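Local coordinates for surface presentation of antigens protein SpaS (Shigella flexneri, PDB 2VT1) that is an inner-membrane exporter of the type III secretion family, required for secretion of the Ipa proteins and for invasion, at residues B[3-8]-B[27-32]. Sequence-based numbering, arbitrary orientation. Where two conformers were deposited one is given.
Sequences HIAIGI and QCALAV
Leu30 sets one methyl over the centre of the His3 ring: Leu30 CD2 stands 3.7 Å from the ring centroid and only 10° off the ring normal, a CH-pi contact over the face. Leu30 CD2 lies at nearly the same distance from all five ring atoms, while Leu30 CG approaches just the ND1 side, 4.1 Å from His3 ND1. His3 CG lies anti to its carbonyl carbon (chi1 -62°), which brings a ring face to the leucine methyl. One residue earlier, Ala29 sets its methyl against the strand backbone. Ala29 CB lies 3.8 Å from His3 O and also meets Ala5 CB at 3.9 Å. Ala5 CB in turn touches Val32 CG1 at 4.0 Å, one helical turn on from Ala29. No hydrogen bond crosses between 3-8 and 27-32, and the axes of strand 4-8 and helix 27-32 come within 7.1 Å, consistent with the small alanine side chains between them, their N-to-C directions 50° apart. This is helix 26-38 packed on one face of the antiparallel sheet in the cytoplasmic domain of a FlhB/YscU/SpaS-family exporter. Strand 19-25 pairs with 4-9 and leads straight into the helix, which folds back over the sheet; Val32 also touches Leu22 and Glu24 there. The opposite face of the strand carries Ile4 and Ile6, the latter packed on Ile20 and Ile23. Backbone hydrogen bonds between His3 and Asn26 and between Ala5 and Glu24 position the contacting residues, and a strand of another protein chain extends the sheet antiparallel alongside Ile6, Gly7 and Ile8.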
ATOM      1  N   HIS B   3     -12.635   5.093   3.437  1.00 28.57           N
ATOM      2  CA  HIS B   3     -11.815   4.274   2.546  1.00 24.95           C
ATOM      3  C   HIS B   3     -10.350   4.638   2.664  1.00 22.36           C
ATOM      4  O   HIS B   3      -9.999   5.817   2.715  1.00 20.92           O
ATOM      5  CB  HIS B   3     -12.271   4.398   1.100  1.00 23.26           C
ATOM      6  CG  HIS B   3     -13.667   3.925   0.879  1.00 22.28           C
ATOM      7  ND1 HIS B   3     -14.714   4.787   0.641  1.00 23.76           N
ATOM      8  CD2 HIS B   3     -14.196   2.680   0.894  1.00 20.93           C
ATOM      9  CE1 HIS B   3     -15.829   4.092   0.513  1.00 22.67           C
ATOM     10  NE2 HIS B   3     -15.539   2.810   0.651  1.00 25.38           N
ATOM     11  N   ILE B   4      -9.519   3.602   2.729  1.00 19.95           N
ATOM     12  CA  ILE B   4      -8.070   3.743   2.905  1.00 20.10           C
ATOM     13  C   ILE B   4      -7.310   2.907   1.843  1.00 19.72           C
ATOM     14  O   ILE B   4      -7.696   1.789   1.513  1.00 20.29           O
ATOM     15  CB  ILE B   4      -7.626   3.280   4.318  1.00 19.32           C
ATOM     16  CG1 ILE B   4      -8.229   4.165   5.412  1.00 19.83           C
ATOM     17  CG2 ILE B   4      -6.113   3.285   4.428  1.00 21.37           C
ATOM     18  CD1 ILE B   4      -8.168   3.547   6.794  1.00 13.31           C
ATOM     19  N   ALA B   5      -6.240   3.472   1.300  1.00 18.55           N
ATOM     20  CA  ALA B   5      -5.350   2.738   0.410  1.00 18.94           C
ATOM     21  C   ALA B   5      -3.917   3.001   0.855  1.00 17.78           C
ATOM     22  O   ALA B   5      -3.509   4.150   0.973  1.00 18.57           O
ATOM     23  CB  ALA B   5      -5.549   3.183  -1.026  1.00 18.99           C
ATOM     24  N   ILE B   6      -3.170   1.936   1.130  1.00 16.64           N
ATOM     25  CA  ILE B   6      -1.755   2.063   1.499  1.00 15.96           C
ATOM     26  C   ILE B   6      -0.945   1.231   0.511  1.00 16.24           C
ATOM     27  O   ILE B   6      -1.140   0.006   0.352  1.00 15.08           O
ATOM     28  CB  ILE B   6      -1.445   1.593   2.963  1.00 16.61           C
ATOM     29  CG1 ILE B   6      -2.529   2.042   3.964  1.00 14.69           C
ATOM     30  CG2 ILE B   6      -0.023   2.030   3.390  1.00 14.88           C
ATOM     31  CD1 ILE B   6      -2.463   3.498   4.482  1.00 14.98           C
ATOM     32  N   GLY B   7      -0.052   1.916  -0.183  1.00 15.73           N
ATOM     33  CA  GLY B   7       0.819   1.281  -1.124  1.00 15.78           C
ATOM     34  C   GLY B   7       2.014   0.742  -0.373  1.00 14.75           C
ATOM     35  O   GLY B   7       2.515   1.393   0.539  1.00 15.15           O
ATOM     36  N   ILE B   8       2.460  -0.450  -0.750  1.00 15.54           N
ATOM     37  CA  ILE B   8       3.599  -1.096  -0.096  1.00 15.88           C
ATOM     38  C   ILE B   8       4.655  -1.551  -1.102  1.00 17.69           C
ATOM     39  O   ILE B   8       4.381  -2.278  -2.053  1.00 17.37           O
ATOM     40  CB  ILE B   8       3.176  -2.301   0.758  1.00 16.19           C
ATOM     41  CG1 ILE B   8       2.122  -1.904   1.782  1.00 17.82           C
ATOM     42  CG2 ILE B   8       4.382  -2.894   1.467  1.00 15.23           C
ATOM     43  CD1 ILE B   8       2.640  -1.098   2.912  1.00 15.28           C
ATOM     44  N   GLN B  27     -12.423   8.993  -1.627  1.00 17.83           N
ATOM     45  CA  GLN B  27     -12.620   8.845  -3.066  1.00 18.13           C
ATOM     46  C   GLN B  27     -11.316   8.603  -3.790  1.00 18.35           C
ATOM     47  O   GLN B  27     -11.267   7.793  -4.715  1.00 19.08           O
ATOM     48  CB  GLN B  27     -13.364  10.042  -3.672  1.00 19.15           C
ATOM     49  CG  GLN B  27     -14.833  10.132  -3.247  1.00 22.08           C
ATOM     50  CD  GLN B  27     -15.640   8.894  -3.597  1.00 23.24           C
ATOM     51  OE1 GLN B  27     -15.697   8.466  -4.757  1.00 22.77           O
ATOM     52  NE2 GLN B  27     -16.281   8.311  -2.585  1.00 26.54           N
ATOM     53  N   CYS B  28     -10.254   9.297  -3.394  1.00 19.04           N
ATOM     54  CA  CYS B  28      -8.949   9.086  -3.992  0.50 19.34           C
ATOM     55  C   CYS B  28      -8.491   7.650  -3.756  1.00 19.04           C
ATOM     56  O   CYS B  28      -7.879   7.042  -4.618  1.00 18.70           O
ATOM     57  CB  CYS B  28      -7.926  10.070  -3.421  0.50 19.81           C
ATOM     58  SG  CYS B  28      -8.020  11.754  -4.106  0.50 23.69           S
ATOM     59  N   ALA B  29      -8.788   7.111  -2.578  1.00 18.75           N
ATOM     60  CA  ALA B  29      -8.425   5.714  -2.272  1.00 18.11           C
ATOM     61  C   ALA B  29      -9.091   4.732  -3.240  1.00 18.06           C
ATOM     62  O   ALA B  29      -8.503   3.719  -3.618  1.00 15.80           O
ATOM     63  CB  ALA B  29      -8.809   5.367  -0.856  1.00 16.70           C
ATOM     64  N   LEU B  30     -10.333   5.030  -3.621  1.00 17.74           N
ATOM     65  CA  LEU B  30     -11.098   4.154  -4.492  1.00 18.48           C
ATOM     66  C   LEU B  30     -10.512   4.165  -5.903  1.00 18.35           C
ATOM     67  O   LEU B  30     -10.588   3.166  -6.622  1.00 18.44           O
ATOM     68  CB  LEU B  30     -12.577   4.591  -4.550  1.00 18.86           C
ATOM     69  CG  LEU B  30     -13.452   4.524  -3.296  1.00 16.43           C
ATOM     70  CD1 LEU B  30     -14.813   5.120  -3.595  1.00 16.94           C
ATOM     71  CD2 LEU B  30     -13.610   3.123  -2.763  1.00 19.70           C
ATOM     72  N   ALA B  31      -9.948   5.311  -6.289  1.00 18.35           N
ATOM     73  CA  ALA B  31      -9.321   5.478  -7.601  1.00 18.11           C
ATOM     74  C   ALA B  31      -7.981   4.766  -7.614  1.00 16.53           C
ATOM     75  O   ALA B  31      -7.598   4.161  -8.615  1.00 17.65           O
ATOM     76  CB  ALA B  31      -9.134   6.973  -7.951  1.00 17.87           C
ATOM     77  N   VAL B  32      -7.269   4.832  -6.500  1.00 15.79           N
ATOM     78  CA  VAL B  32      -6.037   4.055  -6.364  1.00 16.36           C
ATOM     79  C   VAL B  32      -6.321   2.554  -6.558  1.00 16.61           C
ATOM     80  O   VAL B  32      -5.598   1.857  -7.262  1.00 16.70           O
ATOM     81  CB  VAL B  32      -5.354   4.310  -5.012  1.00 15.87           C
ATOM     82  CG1 VAL B  32      -4.228   3.333  -4.807  1.00 14.59           C
ATOM     83  CG2 VAL B  32      -4.816   5.740  -4.949  1.00 14.01           C
TER